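Local coordinates for hyperpolarization-activated (Ih) channel (PDB 2PTM), which probably works as a voltage-gated potassium channel, this piece being its C-terminal region, a C-linker and a cyclic nucleotide-binding domain with cAMP bound, at residues S28-R31 / N32-D36. Numbering follows the deposited sequence.
With NCO (cobalt hexammine(III)), chain B.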
loop_
_atom_site.group_PDB
_atom_site.type_symbol
_atom_site.label_atom_id
_atom_site.label_comp_id
_atom_site.label_asym_id
_atom_site.label_seq_id
_atom_site.Cartn_x
_atom_site.Cartn_y
_atom_site.Cartn_z
ATOM N N SER A 28 33.151 -2.711 -11.513
ATOM C CA SER A 28 33.426 -3.954 -10.793
ATOM C C SER A 28 33.426 -3.777 -9.274
ATOM O O SER A 28 32.956 -4.648 -8.551
ATOM C CB SER A 28 34.741 -4.587 -11.264
ATOM O OG SER A 28 35.833 -3.704 -11.072
ATOM N N HIS A 29 33.943 -2.650 -8.794
ATOM C CA HIS A 29 33.997 -2.392 -7.357
ATOM C C HIS A 29 32.606 -2.402 -6.730
ATOM O O HIS A 29 32.421 -2.842 -5.594
ATOM C CB HIS A 29 34.679 -1.048 -7.081
ATOM C CG HIS A 29 33.900 0.137 -7.564
ATOM N ND1 HIS A 29 32.980 0.798 -6.775
ATOM C CD2 HIS A 29 33.906 0.788 -8.753
ATOM C CE1 HIS A 29 32.450 1.797 -7.459
ATOM N NE2 HIS A 29 32.996 1.813 -8.663
ATOM N N LEU A 30 31.629 -1.910 -7.481
ATOM C CA LEU A 30 30.257 -1.805 -6.998
ATOM C C LEU A 30 29.517 -3.130 -7.145
ATOM O O LEU A 30 28.709 -3.490 -6.292
ATOM C CB LEU A 30 29.526 -0.703 -7.759
ATOM C CG LEU A 30 28.060 -0.431 -7.428
ATOM C CD1 LEU A 30 27.849 -0.330 -5.929
ATOM C CD2 LEU A 30 27.604 0.848 -8.120
ATOM N N ARG A 31 29.790 -3.849 -8.233
ATOM C CA ARG A 31 29.232 -5.180 -8.418
ATOM C C ARG A 31 29.687 -6.052 -7.269
ATOM O O ARG A 31 28.902 -6.794 -6.692
ATOM C CB ARG A 31 29.702 -5.799 -9.737
ATOM C CG ARG A 31 29.206 -5.078 -10.979
ATOM C CD ARG A 31 29.302 -5.958 -12.213
ATOM N NE ARG A 31 29.092 -5.173 -13.430
ATOM C CZ ARG A 31 28.916 -5.696 -14.639
ATOM N NH1 ARG A 31 28.911 -7.012 -14.796
ATOM N NH2 ARG A 31 28.736 -4.903 -15.689
ATOM N N ASN A 32 30.970 -5.958 -6.941
ATOM C CA ASN A 32 31.526 -6.744 -5.846
ATOM C C ASN A 32 30.967 -6.352 -4.487
ATOM O O ASN A 32 30.782 -7.207 -3.626
ATOM C CB ASN A 32 33.053 -6.685 -5.862
ATOM C CG ASN A 32 33.642 -7.517 -6.980
ATOM O OD1 ASN A 32 33.130 -8.593 -7.292
ATOM N ND2 ASN A 32 34.717 -7.027 -7.593
ATOM N N LYS A 33 30.684 -5.065 -4.301
ATOM C CA LYS A 33 30.075 -4.601 -3.057
ATOM C C LYS A 33 28.701 -5.236 -2.877
ATOM O O LYS A 33 28.345 -5.704 -1.788
ATOM C CB LYS A 33 29.947 -3.079 -3.046
ATOM C CG LYS A 33 29.240 -2.535 -1.804
ATOM C CD LYS A 33 29.294 -1.015 -1.709
ATOM C CE LYS A 33 28.858 -0.539 -0.297
ATOM N NZ LYS A 33 28.294 0.823 -0.322
ATOM N N ILE A 34 27.936 -5.256 -3.960
ATOM C CA ILE A 34 26.594 -5.823 -3.942
ATOM C C ILE A 34 26.616 -7.333 -3.709
ATOM O O ILE A 34 25.880 -7.843 -2.870
ATOM C CB ILE A 34 25.850 -5.462 -5.228
ATOM C CG1 ILE A 34 25.643 -3.949 -5.256
ATOM C CG2 ILE A 34 24.517 -6.206 -5.323
ATOM C CD1 ILE A 34 25.189 -3.402 -6.593
ATOM N N LEU A 35 27.472 -8.049 -4.430
ATOM C CA LEU A 35 27.586 -9.499 -4.222
ATOM C C LEU A 35 28.045 -9.826 -2.801
ATOM O O LEU A 35 27.517 -10.745 -2.175
ATOM C CB LEU A 35 28.527 -10.125 -5.252
ATOM C CG LEU A 35 28.056 -10.002 -6.704
ATOM C CD1 LEU A 35 29.113 -10.551 -7.666
ATOM C CD2 LEU A 35 26.723 -10.733 -6.900
ATOM N N ASP A 36 29.019 -9.075 -2.289
ATOM C CA ASP A 36 29.468 -9.248 -0.899
ATOM C C ASP A 36 28.337 -9.015 0.102
ATOM O O ASP A 36 28.245 -9.689 1.146
ATOM C CB ASP A 36 30.595 -8.269 -0.568
ATOM C CG ASP A 36 31.892 -8.606 -1.264
ATOM O OD1 ASP A 36 31.945 -9.616 -1.988
ATOM O OD2 ASP A 36 32.863 -7.845 -1.088
HETATM CO CO NCO B . 33.333 -13.477 -2.383
HETATM N N1 NCO B . 32.339 -15.391 -2.377
HETATM N N2 NCO B . 35.233 -14.446 -2.773
HETATM N N3 NCO B . 33.033 -13.080 -4.550
HETATM N N4 NCO B . 33.697 -13.671 -0.058
HETATM N N5 NCO B . 34.355 -11.569 -2.325
HETATM N N6 NCO B . 31.356 -12.540 -1.971
#
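The first turns of helix 28-42, in the C-linker part of the fragment, are held by i to i+4 backbone hydrogen bonds. N32 N donates to S28 O at 2.9 Å. L35 N donates to R31 O, nearly straight at 170°. K33 N to H29 O is more bent, at 141°. I34 N bonds L30 O and D36 N bonds N32 O in the same way. On the buried side, the L30 and I34 side chains cross. With CG anti to its N (chi1 179°), L30 brings CD1 to I34 CD1, 4.1 Å away. I34 CG1 lies 3.3 Å from L30 O. I34 also packs on V17 and M21 of helix 5-23 and on I60 of the second subunit. The extended K33 chain takes NZ to salt bridges with D103 and with D63 of the second subunit. The extended R31 chain runs toward the start of the helix, where its NE hydrogen-bonds L26 O. One turn on from N32, D36 OD1 accepts from two cobalt hexammine ammines, N6 at 3.0 Å and N5 at 3.1 Å. With an alanine here the cation would probably lose these two hydrogen bonds and keep that to E39. The arrangement is that of an amphipathic alpha-helix packed in a helix-turn-helix of the C-linker, at a subunit interface.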